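Local coordinates for protein beta-glucosidase (PDB 6JXG) that probably hydrolyses terminal, non-reducing beta-D-glucosyl residues, releasing beta-D-glucose during cellulose breakdown, as a secreted glycoprotein of glycoside hydrolase family 3, at residues 77-82 against 125-130; 501-506 against 529-534; 557-562 against 571-576; 561-566 against 646-651; 694-697 against 703-706. All blocks are in the same frame, centred on the assembly; numbering follows the deposited sequence.

Interaction 1 (77-82 against 125-130); sequences QTASTW and EGFSPD
A79 and F127 mark the point where the end of helix 75-79 comes closest to the irregular loop 125-130, their CA atoms 5.4 Å apart, and no hydrogen bond joins the two backbones. The contact is a small apolar one, carried by three buried residues. A79 turns its methyl toward the loop, where CB rests 4.2 Å from F127 CA and equally near CD1 of the ring. One residue earlier, T78 sends its CG2 methyl to F127 CE1, also at 4.2 Å, so the two methyls meet neighbouring atoms along one side of the phenyl group and approach it obliquely. The T78 side chain is divided in its roles: with OG1 at -61° in chi1, the hydroxyl bonds back to T74 O in the preceding turn, and the methyl is left for the aromatic ring. The helix end is held by its own bonds. T78 O accepts both T81 N and T81 OG1, the hydroxyl at 2.7 Å, and a type I beta turn from A79 to W82 closes with W82 N on A79 O at 2.9 Å. On the loop side S128 OG accepts D130 N at 3.1 Å, an ST turn that leads into helix 131-147, whose N-cap is D130. Both segments belong to the N-terminal, TIM-barrel-related part of the enzyme. There F127 also packs on N134, A137, M138 and T141 of helix 131-147, while T78 touches I87 and R90 of helix 84-100 and I329 of helix 323-332.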
# COMPACT_ATOMS: atom_id res chain seq x y z
N GLN A 77 0.48 5.24 -4.30
CA GLN A 77 0.93 6.66 -4.45
C GLN A 77 1.79 7.07 -3.29
O GLN A 77 2.83 7.75 -3.49
CB GLN A 77 -0.24 7.64 -4.57
CG GLN A 77 0.20 9.14 -4.81
CD GLN A 77 0.57 9.24 -6.26
OE1 GLN A 77 0.28 8.31 -6.97
NE2 GLN A 77 1.10 10.39 -6.72
N THR A 78 1.40 6.65 -2.10
CA THR A 78 2.17 6.90 -0.86
C THR A 78 3.57 6.24 -0.94
O THR A 78 4.59 6.88 -0.63
CB THR A 78 1.32 6.45 0.33
OG1 THR A 78 0.13 7.21 0.34
CG2 THR A 78 2.03 6.60 1.62
N ALA A 79 3.62 4.99 -1.38
CA ALA A 79 4.92 4.29 -1.58
C ALA A 79 5.75 4.98 -2.59
O ALA A 79 6.98 5.09 -2.39
CB ALA A 79 4.77 2.84 -1.92
N SER A 80 5.13 5.51 -3.65
CA SER A 80 5.82 6.19 -4.73
C SER A 80 6.58 7.45 -4.35
O SER A 80 7.44 7.93 -5.12
CB SER A 80 4.91 6.49 -5.93
OG SER A 80 4.26 5.30 -6.44
N THR A 81 6.27 8.00 -3.15
CA THR A 81 7.03 9.12 -2.63
C THR A 81 8.36 8.74 -2.11
O THR A 81 9.19 9.63 -1.97
CB THR A 81 6.32 9.81 -1.44
OG1 THR A 81 6.38 8.91 -0.29
CG2 THR A 81 4.90 10.17 -1.85
N TRP A 82 8.51 7.45 -1.74
CA TRP A 82 9.69 6.91 -1.09
C TRP A 82 10.12 7.80 0.12
O TRP A 82 11.32 7.96 0.39
CB TRP A 82 10.86 6.78 -2.06
CG TRP A 82 10.67 5.80 -3.13
CD1 TRP A 82 9.76 5.87 -4.15
CD2 TRP A 82 11.45 4.60 -3.37
NE1 TRP A 82 9.86 4.75 -4.97
CE2 TRP A 82 10.89 3.96 -4.53
CE3 TRP A 82 12.53 3.99 -2.73
CZ2 TRP A 82 11.38 2.77 -5.05
CZ3 TRP A 82 13.04 2.81 -3.27
CH2 TRP A 82 12.45 2.22 -4.42
N GLU A 125 -3.95 -0.40 -3.40
CA GLU A 125 -4.17 -0.21 -1.98
C GLU A 125 -2.92 -0.45 -1.14
O GLU A 125 -2.80 0.05 0.02
CB GLU A 125 -5.22 -1.20 -1.45
CG GLU A 125 -6.61 -1.16 -2.09
CD GLU A 125 -7.69 -1.71 -1.19
OE1 GLU A 125 -7.84 -1.24 -0.01
OE2 GLU A 125 -8.46 -2.59 -1.65
N GLY A 126 -1.99 -1.22 -1.71
CA GLY A 126 -0.79 -1.67 -1.05
C GLY A 126 0.43 -0.78 -1.25
O GLY A 126 0.33 0.36 -1.62
N PHE A 127 1.61 -1.38 -0.96
CA PHE A 127 2.86 -0.67 -0.79
C PHE A 127 4.01 -1.28 -1.61
O PHE A 127 5.18 -1.25 -1.21
CB PHE A 127 3.26 -0.65 0.69
CG PHE A 127 2.43 0.27 1.55
CD1 PHE A 127 2.07 1.59 1.11
CD2 PHE A 127 2.13 -0.11 2.85
CE1 PHE A 127 1.39 2.44 1.96
CE2 PHE A 127 1.42 0.77 3.69
CZ PHE A 127 1.06 2.00 3.26
N SER A 128 3.64 -1.85 -2.74
CA SER A 128 4.60 -2.36 -3.79
C SER A 128 4.98 -3.82 -3.69
O SER A 128 4.98 -4.40 -2.62
CB SER A 128 5.85 -1.51 -3.92
OG SER A 128 6.90 -1.97 -3.13
N PRO A 129 5.40 -4.40 -4.82
CA PRO A 129 5.93 -5.76 -4.83
C PRO A 129 7.39 -5.90 -4.39
O PRO A 129 7.94 -7.00 -4.44
CB PRO A 129 5.79 -6.20 -6.32
CG PRO A 129 5.90 -4.94 -7.06
CD PRO A 129 5.16 -3.92 -6.20
N ASP A 130 7.97 -4.82 -3.85
CA ASP A 130 9.24 -4.90 -3.14
C ASP A 130 9.03 -5.02 -1.63
O ASP A 130 8.44 -4.14 -1.00
CB ASP A 130 10.11 -3.68 -3.37
CG ASP A 130 11.44 -3.84 -2.70
OD1 ASP A 130 12.27 -4.61 -3.30
OD2 ASP A 130 11.64 -3.29 -1.59

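Interaction 2 (501-506 against 529-534); sequences IVWAGV and LPYTIA
W503, at the end of strand 498-503 in the mixed, largely parallel sheet of the family 3 C-terminal domain, places its indole against three side chains of the irregular segment 529-534. The backbones stay well apart, 8.7 Å between the CA atoms of W503 and L529, and the indole bridges the interval because its CG lies anti to the backbone N (chi1 -170°) and extends away from the strand. Two methyls make CH-pi contacts over the ring system. I533 CD1 sits 4.0 Å from the centroid of the six-membered ring, almost straight above its centre, its side chain and the indole coming from opposite directions. L529 CD2 lies over the five-membered ring, its leucine crossing the indole at about a right angle, and its closest atom there is W503 CD1 at 3.7 Å. The tyrosine comes to the rim instead. Y531 holds its CG between the backbone N and the carbonyl carbon, and the two rings meet rim to rim with planes at 77°, CE1 of Y531 packing beside CZ2 of W503. P530 CD lies over one face of the phenol. L337 of strand 335-339 touches both W503 and I533, so the aromatic group is packed between sheet and loop. Its buried indole nitrogen is satisfied there: W503 NE1 donates to Y531 OH at 2.8 Å, with the oxygen almost exactly in the indole plane but the bond bent to 139°.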
# COMPACT_ATOMS: atom_id res chain seq x y z
N ILE A 501 6.08 12.44 -20.37
CA ILE A 501 5.11 11.54 -19.82
C ILE A 501 5.20 11.68 -18.28
O ILE A 501 6.25 11.45 -17.68
CB ILE A 501 5.35 10.09 -20.25
CG1 ILE A 501 5.26 9.96 -21.76
CG2 ILE A 501 4.31 9.18 -19.65
CD1 ILE A 501 5.57 8.56 -22.20
N VAL A 502 4.08 12.08 -17.68
CA VAL A 502 3.97 12.22 -16.23
C VAL A 502 3.13 11.10 -15.66
O VAL A 502 1.96 11.01 -15.95
CB VAL A 502 3.28 13.55 -15.93
CG1 VAL A 502 3.14 13.72 -14.45
CG2 VAL A 502 4.04 14.68 -16.68
N TRP A 503 3.75 10.19 -14.89
CA TRP A 503 3.07 9.09 -14.24
C TRP A 503 2.55 9.64 -12.89
O TRP A 503 3.26 9.65 -11.86
CB TRP A 503 4.06 7.95 -14.07
CG TRP A 503 3.51 6.72 -13.65
CD1 TRP A 503 3.52 6.25 -12.37
CD2 TRP A 503 2.91 5.72 -14.47
NE1 TRP A 503 2.91 5.03 -12.33
CE2 TRP A 503 2.54 4.66 -13.61
CE3 TRP A 503 2.63 5.61 -15.82
CZ2 TRP A 503 1.89 3.55 -14.06
CZ3 TRP A 503 1.96 4.50 -16.27
CH2 TRP A 503 1.60 3.48 -15.40
N ALA A 504 1.32 10.10 -12.91
CA ALA A 504 0.80 10.91 -11.79
C ALA A 504 0.14 10.06 -10.72
O ALA A 504 -0.15 10.55 -9.62
CB ALA A 504 -0.22 11.89 -12.34
N GLY A 505 -0.14 8.79 -11.04
CA GLY A 505 -0.73 7.83 -10.11
C GLY A 505 -2.17 8.08 -9.78
O GLY A 505 -2.90 8.63 -10.59
N VAL A 506 -2.57 7.72 -8.54
CA VAL A 506 -3.94 7.75 -8.08
C VAL A 506 -3.89 8.27 -6.64
O VAL A 506 -3.46 7.60 -5.72
CB VAL A 506 -4.67 6.40 -8.23
CG1 VAL A 506 -5.02 6.18 -9.69
CG2 VAL A 506 -3.77 5.24 -7.83
N LEU A 529 9.30 5.05 -9.49
CA LEU A 529 8.37 3.95 -9.66
C LEU A 529 8.53 2.90 -8.57
O LEU A 529 9.65 2.51 -8.23
CB LEU A 529 8.59 3.28 -10.98
CG LEU A 529 8.20 4.00 -12.26
CD1 LEU A 529 8.62 3.12 -13.41
CD2 LEU A 529 6.69 4.31 -12.32
N PRO A 530 7.40 2.41 -8.00
CA PRO A 530 7.42 1.33 -7.04
C PRO A 530 7.16 -0.02 -7.66
O PRO A 530 7.02 -0.99 -6.95
CB PRO A 530 6.26 1.70 -6.10
CG PRO A 530 5.20 2.27 -7.02
CD PRO A 530 6.06 3.06 -8.06
N TYR A 531 7.13 -0.07 -8.98
CA TYR A 531 7.02 -1.30 -9.77
C TYR A 531 7.67 -1.09 -11.13
O TYR A 531 8.13 0.00 -11.44
CB TYR A 531 5.56 -1.70 -9.90
CG TYR A 531 4.64 -0.53 -10.20
CD1 TYR A 531 4.79 0.22 -11.35
CD2 TYR A 531 3.59 -0.19 -9.31
CE1 TYR A 531 3.97 1.28 -11.61
CE2 TYR A 531 2.76 0.88 -9.59
CZ TYR A 531 2.97 1.61 -10.74
OH TYR A 531 2.11 2.65 -10.99
N THR A 532 7.82 -2.17 -11.87
CA THR A 532 8.46 -2.11 -13.17
C THR A 532 7.48 -1.90 -14.26
O THR A 532 6.39 -2.52 -14.21
CB THR A 532 9.23 -3.42 -13.45
OG1 THR A 532 10.21 -3.64 -12.46
CG2 THR A 532 9.93 -3.44 -14.81
N ILE A 533 7.83 -1.03 -15.24
CA ILE A 533 7.07 -0.84 -16.46
C ILE A 533 7.84 -1.55 -17.59
O ILE A 533 8.93 -1.12 -18.03
CB ILE A 533 6.82 0.65 -16.79
CG1 ILE A 533 5.97 1.28 -15.68
CG2 ILE A 533 6.17 0.85 -18.18
CD1 ILE A 533 5.57 2.69 -15.93
N ALA A 534 7.29 -2.70 -17.99
CA ALA A 534 7.89 -3.57 -19.01
C ALA A 534 7.57 -3.06 -20.42
O ALA A 534 6.67 -2.21 -20.65
CB ALA A 534 7.35 -4.92 -18.85

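Interaction 3 (557-562 against 571-576); sequences VDYRHF and FEFGYG
F573 and Y559 join the loop 571-576 to the first turn of helix 559-564 through an offset aromatic stack. Along the loop, F571 turns to L337 and T338 of strand 335-339, and E572 opens a type II beta turn that Y575 closes, Y575 N bonding to E572 O. F573, the second residue of that turn, carries the contact. Its CG stands anti to the backbone N (chi1 176°), which lays the phenyl over one face of Y559; the centroids are 4.3 Å apart, the planes 16° from parallel, and CG of F573 comes within 3.4 Å of CD2 of Y559. D558 approaches the same phenylalanine from another direction, its OD2 lying 3.8 Å from F573 CB, and the phenyl also packs on D130. An alanine at F573 is likely to leave one face of the Y559 ring without its stacking partner and open a gap beside D130. G574, at positive phi, is the third residue of the turn, and Y575 reaches L337 O with its hydroxyl. The contact thus joins dispersion between two rings to polar anchoring at their margins: D558 OD2 accepts from T532 OG1 and, weakly, from Y559 N, while Y559 OH bonds to D130, so the tyrosine is fixed both across its face and at its hydroxyl.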
# COMPACT_ATOMS: atom_id res chain seq x y z
N VAL A 557 10.00 -11.72 -8.55
CA VAL A 557 8.80 -10.97 -8.80
C VAL A 557 9.23 -9.52 -9.08
O VAL A 557 10.20 -9.04 -8.52
CB VAL A 557 7.94 -11.10 -7.56
CG1 VAL A 557 7.03 -9.97 -7.37
CG2 VAL A 557 7.18 -12.42 -7.59
N ASP A 558 8.53 -8.88 -9.99
CA ASP A 558 8.87 -7.57 -10.45
C ASP A 558 10.37 -7.50 -10.87
O ASP A 558 10.85 -8.40 -11.58
CB ASP A 558 8.43 -6.46 -9.44
CG ASP A 558 8.34 -5.08 -10.07
OD1 ASP A 558 7.30 -4.65 -10.69
OD2 ASP A 558 9.37 -4.40 -9.93
N TYR A 559 11.10 -6.48 -10.44
CA TYR A 559 12.47 -6.25 -10.93
C TYR A 559 13.44 -7.39 -10.67
O TYR A 559 14.42 -7.55 -11.39
CB TYR A 559 13.07 -4.93 -10.41
CG TYR A 559 13.39 -4.89 -8.91
CD1 TYR A 559 14.67 -5.06 -8.46
CD2 TYR A 559 12.38 -4.68 -7.97
CE1 TYR A 559 14.99 -5.06 -7.12
CE2 TYR A 559 12.70 -4.59 -6.64
CZ TYR A 559 14.00 -4.84 -6.21
OH TYR A 559 14.30 -4.81 -4.86
N ARG A 560 13.21 -8.15 -9.59
CA ARG A 560 13.99 -9.35 -9.30
C ARG A 560 13.98 -10.32 -10.49
O ARG A 560 15.00 -10.90 -10.83
CB ARG A 560 13.42 -10.04 -8.06
CG ARG A 560 13.58 -9.26 -6.75
CD ARG A 560 12.61 -9.82 -5.67
NE ARG A 560 13.11 -9.54 -4.31
CZ ARG A 560 13.04 -8.36 -3.70
NH1 ARG A 560 12.44 -7.36 -4.32
NH2 ARG A 560 13.66 -8.16 -2.51
N HIS A 561 12.82 -10.47 -11.12
CA HIS A 561 12.70 -11.26 -12.35
C HIS A 561 13.38 -10.66 -13.55
O HIS A 561 14.14 -11.35 -14.26
CB HIS A 561 11.24 -11.56 -12.66
CG HIS A 561 11.00 -12.13 -14.01
ND1 HIS A 561 11.39 -13.41 -14.38
CD2 HIS A 561 10.35 -11.61 -15.07
CE1 HIS A 561 11.01 -13.63 -15.63
NE2 HIS A 561 10.37 -12.56 -16.07
N PHE A 562 13.12 -9.40 -13.79
CA PHE A 562 13.75 -8.71 -14.94
C PHE A 562 15.27 -8.85 -14.79
O PHE A 562 15.96 -9.14 -15.81
CB PHE A 562 13.32 -7.26 -15.06
CG PHE A 562 11.89 -7.09 -15.48
CD1 PHE A 562 11.57 -6.78 -16.78
CD2 PHE A 562 10.83 -7.27 -14.56
CE1 PHE A 562 10.28 -6.61 -17.18
CE2 PHE A 562 9.50 -7.18 -14.98
CZ PHE A 562 9.22 -6.83 -16.30
N PHE A 571 10.85 1.14 -18.11
CA PHE A 571 11.25 1.96 -16.97
C PHE A 571 11.33 1.00 -15.77
O PHE A 571 10.35 0.29 -15.47
CB PHE A 571 10.23 3.04 -16.73
CG PHE A 571 10.01 3.95 -17.93
CD1 PHE A 571 11.05 4.73 -18.38
CD2 PHE A 571 8.77 4.02 -18.54
CE1 PHE A 571 10.87 5.59 -19.50
CE2 PHE A 571 8.58 4.88 -19.61
CZ PHE A 571 9.64 5.65 -20.10
N GLU A 572 12.52 0.93 -15.17
CA GLU A 572 12.78 0.02 -14.09
C GLU A 572 12.18 0.47 -12.75
O GLU A 572 11.91 1.67 -12.49
CB GLU A 572 14.29 -0.19 -13.96
CG GLU A 572 15.05 1.03 -13.46
CD GLU A 572 15.55 2.02 -14.53
OE1 GLU A 572 15.08 1.97 -15.69
OE2 GLU A 572 16.38 2.86 -14.16
N PHE A 573 12.02 -0.51 -11.87
CA PHE A 573 11.74 -0.23 -10.46
C PHE A 573 12.74 0.80 -9.94
O PHE A 573 13.92 0.65 -10.16
CB PHE A 573 11.81 -1.53 -9.67
CG PHE A 573 11.63 -1.39 -8.16
CD1 PHE A 573 10.35 -1.44 -7.56
CD2 PHE A 573 12.73 -1.16 -7.35
CE1 PHE A 573 10.18 -1.30 -6.18
CE2 PHE A 573 12.56 -1.06 -5.96
CZ PHE A 573 11.29 -1.13 -5.38
N GLY A 574 12.22 1.82 -9.26
CA GLY A 574 13.04 2.86 -8.65
C GLY A 574 13.44 3.98 -9.56
O GLY A 574 14.12 4.92 -9.15
N TYR A 575 12.98 3.91 -10.80
CA TYR A 575 13.21 5.01 -11.76
C TYR A 575 12.31 6.24 -11.61
O TYR A 575 11.06 6.18 -11.42
CB TYR A 575 13.10 4.45 -13.19
CG TYR A 575 13.16 5.46 -14.29
CD1 TYR A 575 12.00 5.97 -14.82
CD2 TYR A 575 14.37 5.83 -14.88
CE1 TYR A 575 12.04 6.85 -15.86
CE2 TYR A 575 14.40 6.70 -15.95
CZ TYR A 575 13.22 7.21 -16.42
OH TYR A 575 13.17 8.10 -17.44
N GLY A 576 12.91 7.40 -11.79
CA GLY A 576 12.14 8.63 -11.89
C GLY A 576 13.07 9.75 -12.31
O GLY A 576 14.21 9.76 -11.86

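Interaction 4 (561-566 against 646-651); sequences HFDQAN and PPKQLR
D563 and K648 supply the charged part of this contact, between the last turn of helix 559-564 and the residues leading into strand 649-658. Their salt bridge is long, D563 OD2 to K648 NZ 3.9 Å, and the two side chains cross at about a right angle. The lysine bends at chi3 (-72°), which brings CE nearer to the carboxylate than NZ: K648 CE lies 3.4 Å from D563 OD2. Each charge has a further partner, since D563 OD1 makes a salt bridge with R702 and K648 NZ donates to S701 O.

Water fills in what the direct pair lacks. One molecule donates to D563 OD2 at 2.7 Å and accepts from K648 N, tying the carboxylate to the backbone of the opposite segment. A second accepts from K648 NZ at 2.6 Å and donates weakly to D563 OD1, so the ammonium and carboxylate are also linked indirectly.

Apolar contact is made by P647, whose ring CG packs on D563 CB at 3.9 Å. On the more exposed margin a polar group meets the same ring in van der Waals contact: Q564, bent at chi2 (57°), brings its amide NE2 to P647 CD at 3.4 Å.

Past these residues the helix ends in a Schellman motif, with N566 at positive phi and its backbone N bonded to D563 O. The arrangement is an interdomain seam: a short helix of the family 3 C-terminal domain is set against the start of an outer strand of the fibronectin type III-like domain, with a hydrated ion pair and a proline at this point of the junction.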
# COMPACT_ATOMS: atom_id res chain seq x y z
N HIS A 561 12.82 -10.47 -11.12
CA HIS A 561 12.70 -11.26 -12.35
C HIS A 561 13.38 -10.66 -13.55
O HIS A 561 14.14 -11.35 -14.26
CB HIS A 561 11.24 -11.56 -12.66
CG HIS A 561 11.00 -12.13 -14.01
ND1 HIS A 561 11.39 -13.41 -14.38
CD2 HIS A 561 10.35 -11.61 -15.07
CE1 HIS A 561 11.01 -13.63 -15.63
NE2 HIS A 561 10.37 -12.56 -16.07
N PHE A 562 13.12 -9.40 -13.79
CA PHE A 562 13.75 -8.71 -14.94
C PHE A 562 15.27 -8.85 -14.79
O PHE A 562 15.96 -9.14 -15.81
CB PHE A 562 13.32 -7.26 -15.06
CG PHE A 562 11.89 -7.09 -15.48
CD1 PHE A 562 11.57 -6.78 -16.78
CD2 PHE A 562 10.83 -7.27 -14.56
CE1 PHE A 562 10.28 -6.61 -17.18
CE2 PHE A 562 9.50 -7.18 -14.98
CZ PHE A 562 9.22 -6.83 -16.30
N ASP A 563 15.77 -8.64 -13.56
CA ASP A 563 17.20 -8.69 -13.33
C ASP A 563 17.70 -10.16 -13.55
O ASP A 563 18.67 -10.39 -14.28
CB ASP A 563 17.58 -8.22 -11.90
CG ASP A 563 17.29 -6.77 -11.66
OD1 ASP A 563 17.02 -6.03 -12.63
OD2 ASP A 563 17.41 -6.32 -10.48
N GLN A 564 17.05 -11.13 -12.95
CA GLN A 564 17.54 -12.54 -13.00
C GLN A 564 17.48 -13.12 -14.42
O GLN A 564 18.30 -13.93 -14.82
CB GLN A 564 16.71 -13.44 -12.09
CG GLN A 564 17.13 -14.94 -12.08
CD GLN A 564 18.58 -15.16 -11.70
OE1 GLN A 564 19.23 -16.12 -12.18
NE2 GLN A 564 19.11 -14.33 -10.81
N ALA A 565 16.50 -12.71 -15.17
CA ALA A 565 16.30 -13.21 -16.50
C ALA A 565 16.93 -12.33 -17.54
O ALA A 565 16.81 -12.62 -18.72
CB ALA A 565 14.80 -13.29 -16.74
N ASN A 566 17.57 -11.22 -17.14
CA ASN A 566 18.17 -10.31 -18.04
C ASN A 566 17.21 -9.71 -19.05
O ASN A 566 17.55 -9.66 -20.20
CB ASN A 566 19.33 -11.04 -18.75
CG ASN A 566 20.40 -11.47 -17.76
OD1 ASN A 566 20.43 -12.59 -17.32
ND2 ASN A 566 21.21 -10.50 -17.33
N PRO A 646 17.65 -13.24 -5.98
CA PRO A 646 17.73 -12.13 -6.95
C PRO A 646 19.10 -11.48 -6.86
O PRO A 646 19.69 -11.35 -5.73
CB PRO A 646 16.66 -11.16 -6.49
CG PRO A 646 15.71 -11.99 -5.63
CD PRO A 646 16.64 -12.98 -4.94
N PRO A 647 19.60 -11.03 -8.02
CA PRO A 647 20.91 -10.37 -8.04
C PRO A 647 21.01 -9.13 -7.18
O PRO A 647 22.03 -8.95 -6.57
CB PRO A 647 21.12 -9.99 -9.51
CG PRO A 647 20.11 -10.75 -10.27
CD PRO A 647 19.03 -11.23 -9.36
N LYS A 648 19.91 -8.37 -7.06
CA LYS A 648 19.87 -7.10 -6.33
C LYS A 648 18.54 -7.10 -5.53
O LYS A 648 17.44 -7.41 -6.07
CB LYS A 648 19.79 -5.90 -7.33
CG LYS A 648 21.11 -5.35 -7.87
CD LYS A 648 20.93 -4.22 -8.90
CE LYS A 648 20.42 -4.80 -10.22
NZ LYS A 648 20.43 -4.00 -11.47
N GLN A 649 18.61 -6.71 -4.27
CA GLN A 649 17.37 -6.57 -3.47
C GLN A 649 17.45 -5.26 -2.72
O GLN A 649 18.45 -5.00 -2.02
CB GLN A 649 17.34 -7.67 -2.44
CG GLN A 649 17.03 -9.01 -3.06
CD GLN A 649 16.70 -10.03 -2.03
OE1 GLN A 649 15.55 -10.20 -1.67
NE2 GLN A 649 17.71 -10.69 -1.52
N LEU A 650 16.41 -4.44 -2.83
CA LEU A 650 16.39 -3.17 -2.17
C LEU A 650 16.52 -3.38 -0.70
O LEU A 650 15.76 -4.18 -0.16
CB LEU A 650 15.06 -2.45 -2.42
CG LEU A 650 15.02 -1.02 -1.95
CD1 LEU A 650 15.88 -0.02 -2.68
CD2 LEU A 650 13.60 -0.47 -1.74
N ARG A 651 17.50 -2.72 -0.07
CA ARG A 651 17.65 -2.75 1.39
C ARG A 651 17.87 -1.41 2.05
O ARG A 651 18.20 -1.33 3.28
CB ARG A 651 18.75 -3.77 1.80
CG ARG A 651 18.49 -5.21 1.39
CD ARG A 651 17.27 -5.83 2.08
NE ARG A 651 17.26 -7.28 2.03
CZ ARG A 651 16.28 -8.05 1.59
NH1 ARG A 651 15.14 -7.54 1.09
NH2 ARG A 651 16.42 -9.35 1.63
O HOH W 1 17.32 -8.30 -8.67
O HOH W 2 19.54 -5.27 -13.57

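Interaction 5 (694-697 against 703-706); sequences SLYV and DIRL
V697 and L706 form the tight part of this contact, an antiparallel hydrogen-bonded pair in the hairpin of strands 692-698 and 704-711, at one margin of the fibronectin type III-like sheet. V697 N donates to L706 O at 3.0 Å in a nearly straight bond (166°). In return V697 O accepts two donors, L706 N and R705 N, each at 2.9 Å; L706 N lies in the carbonyl plane and R705 N is tilted from it by 20°. Two residues therefore face one, a classic beta bulge. V697 and L706 direct their side chains to the same face of the sheet, CG1 of the valine 4.3 Å from CD1 of the leucine, where L587 and Y584 of strand 582-591 also pack against them.

The other part has no hydrogen bond between the segments and is partly open to solvent. There I704 turns toward Y696 but meets mainly the root of that side chain: I704 CD1 touches Y696 CB at 3.7 Å, and its CG2 methyl approaches the ring only obliquely. From the bulge itself, R705 grips D703 side-on, NE to OD1 at 2.8 Å and NH2 to OD2 at 2.9 Å, both oxygens close to the guanidinium plane; a bend at chi2 (-75°) folds the arginine back toward D703. A methionine in place of R705 would probably leave the D703 carboxylate without its charged mate and F582 O without the NH1 donor. The chemistry divides accordingly: backbone bonds set the strand pairing, and the local ion pair ties the bulge to D703, two residues earlier.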
# COMPACT_ATOMS: atom_id res chain seq x y z
N SER A 694 27.50 -7.68 -1.86
CA SER A 694 27.69 -6.63 -2.82
C SER A 694 26.71 -5.47 -2.53
O SER A 694 25.55 -5.71 -2.27
CB SER A 694 27.44 -7.17 -4.20
OG SER A 694 28.42 -8.08 -4.47
N LEU A 695 27.22 -4.25 -2.52
CA LEU A 695 26.45 -3.04 -2.26
C LEU A 695 26.36 -2.20 -3.54
O LEU A 695 27.39 -1.93 -4.12
CB LEU A 695 27.21 -2.23 -1.27
CG LEU A 695 27.56 -2.94 0.04
CD1 LEU A 695 28.33 -2.07 1.01
CD2 LEU A 695 26.28 -3.44 0.67
N TYR A 696 25.15 -1.82 -3.98
CA TYR A 696 24.91 -1.07 -5.18
C TYR A 696 24.13 0.14 -4.79
O TYR A 696 23.03 -0.04 -4.26
CB TYR A 696 24.19 -1.86 -6.26
CG TYR A 696 24.87 -3.13 -6.57
CD1 TYR A 696 26.13 -3.14 -7.19
CD2 TYR A 696 24.31 -4.33 -6.25
CE1 TYR A 696 26.76 -4.32 -7.50
CE2 TYR A 696 24.97 -5.53 -6.54
CZ TYR A 696 26.17 -5.50 -7.17
OH TYR A 696 26.80 -6.66 -7.44
N VAL A 697 24.71 1.34 -4.92
CA VAL A 697 23.98 2.55 -4.55
C VAL A 697 23.72 3.35 -5.81
O VAL A 697 24.63 3.57 -6.62
CB VAL A 697 24.69 3.38 -3.47
CG1 VAL A 697 24.00 4.75 -3.26
CG2 VAL A 697 24.79 2.58 -2.20
N ASP A 703 20.09 2.24 -12.45
CA ASP A 703 21.03 3.38 -12.52
C ASP A 703 21.97 3.41 -11.29
O ASP A 703 21.83 4.21 -10.33
CB ASP A 703 20.23 4.64 -12.72
CG ASP A 703 21.07 5.85 -12.97
OD1 ASP A 703 22.28 5.69 -13.17
OD2 ASP A 703 20.54 6.99 -13.00
N ILE A 704 22.85 2.43 -11.28
CA ILE A 704 23.74 2.20 -10.21
C ILE A 704 24.99 3.05 -10.44
O ILE A 704 25.68 2.95 -11.48
CB ILE A 704 24.12 0.72 -10.10
CG1 ILE A 704 22.87 -0.15 -9.80
CG2 ILE A 704 25.15 0.56 -9.00
CD1 ILE A 704 22.12 0.24 -8.53
N ARG A 705 25.29 3.86 -9.44
CA ARG A 705 26.34 4.81 -9.56
C ARG A 705 27.56 4.43 -8.73
O ARG A 705 28.62 4.90 -9.03
CB ARG A 705 25.87 6.17 -9.08
CG ARG A 705 24.61 6.64 -9.79
CD ARG A 705 24.87 7.09 -11.21
NE ARG A 705 23.63 7.67 -11.71
CZ ARG A 705 23.24 8.93 -11.55
NH1 ARG A 705 24.03 9.86 -11.02
NH2 ARG A 705 22.06 9.30 -12.00
N LEU A 706 27.37 3.69 -7.65
CA LEU A 706 28.48 3.36 -6.75
C LEU A 706 28.40 1.90 -6.41
O LEU A 706 27.32 1.27 -6.34
CB LEU A 706 28.45 4.23 -5.50
CG LEU A 706 28.33 5.73 -5.66
CD1 LEU A 706 27.82 6.35 -4.38
CD2 LEU A 706 29.68 6.30 -6.11

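The five contacts run from the N-terminal domain through the C-terminal domain to the fibronectin type III-like domain. Interactions 1 and 2 have centres 11 Å apart and meet where Q77 NE2 lies 3.2 Å from A504 O. D130 connects interaction 1 to interaction 3 through a salt bridge to R560, its OD1 2.9 Å from NH1. L529 N and Y575 O, 2.9 Å apart, link interactions 2 and 3. K648 touches Y696 between interactions 4 and 5, whereas interactions 1 and 5 stay about 10 Å apart at their nearest atoms. Helix 559-564, shared by interactions 3 and 4 (centres 8 Å apart), meets the N-terminal domain through D130 and the fibronectin type III-like domain through residues 646-651.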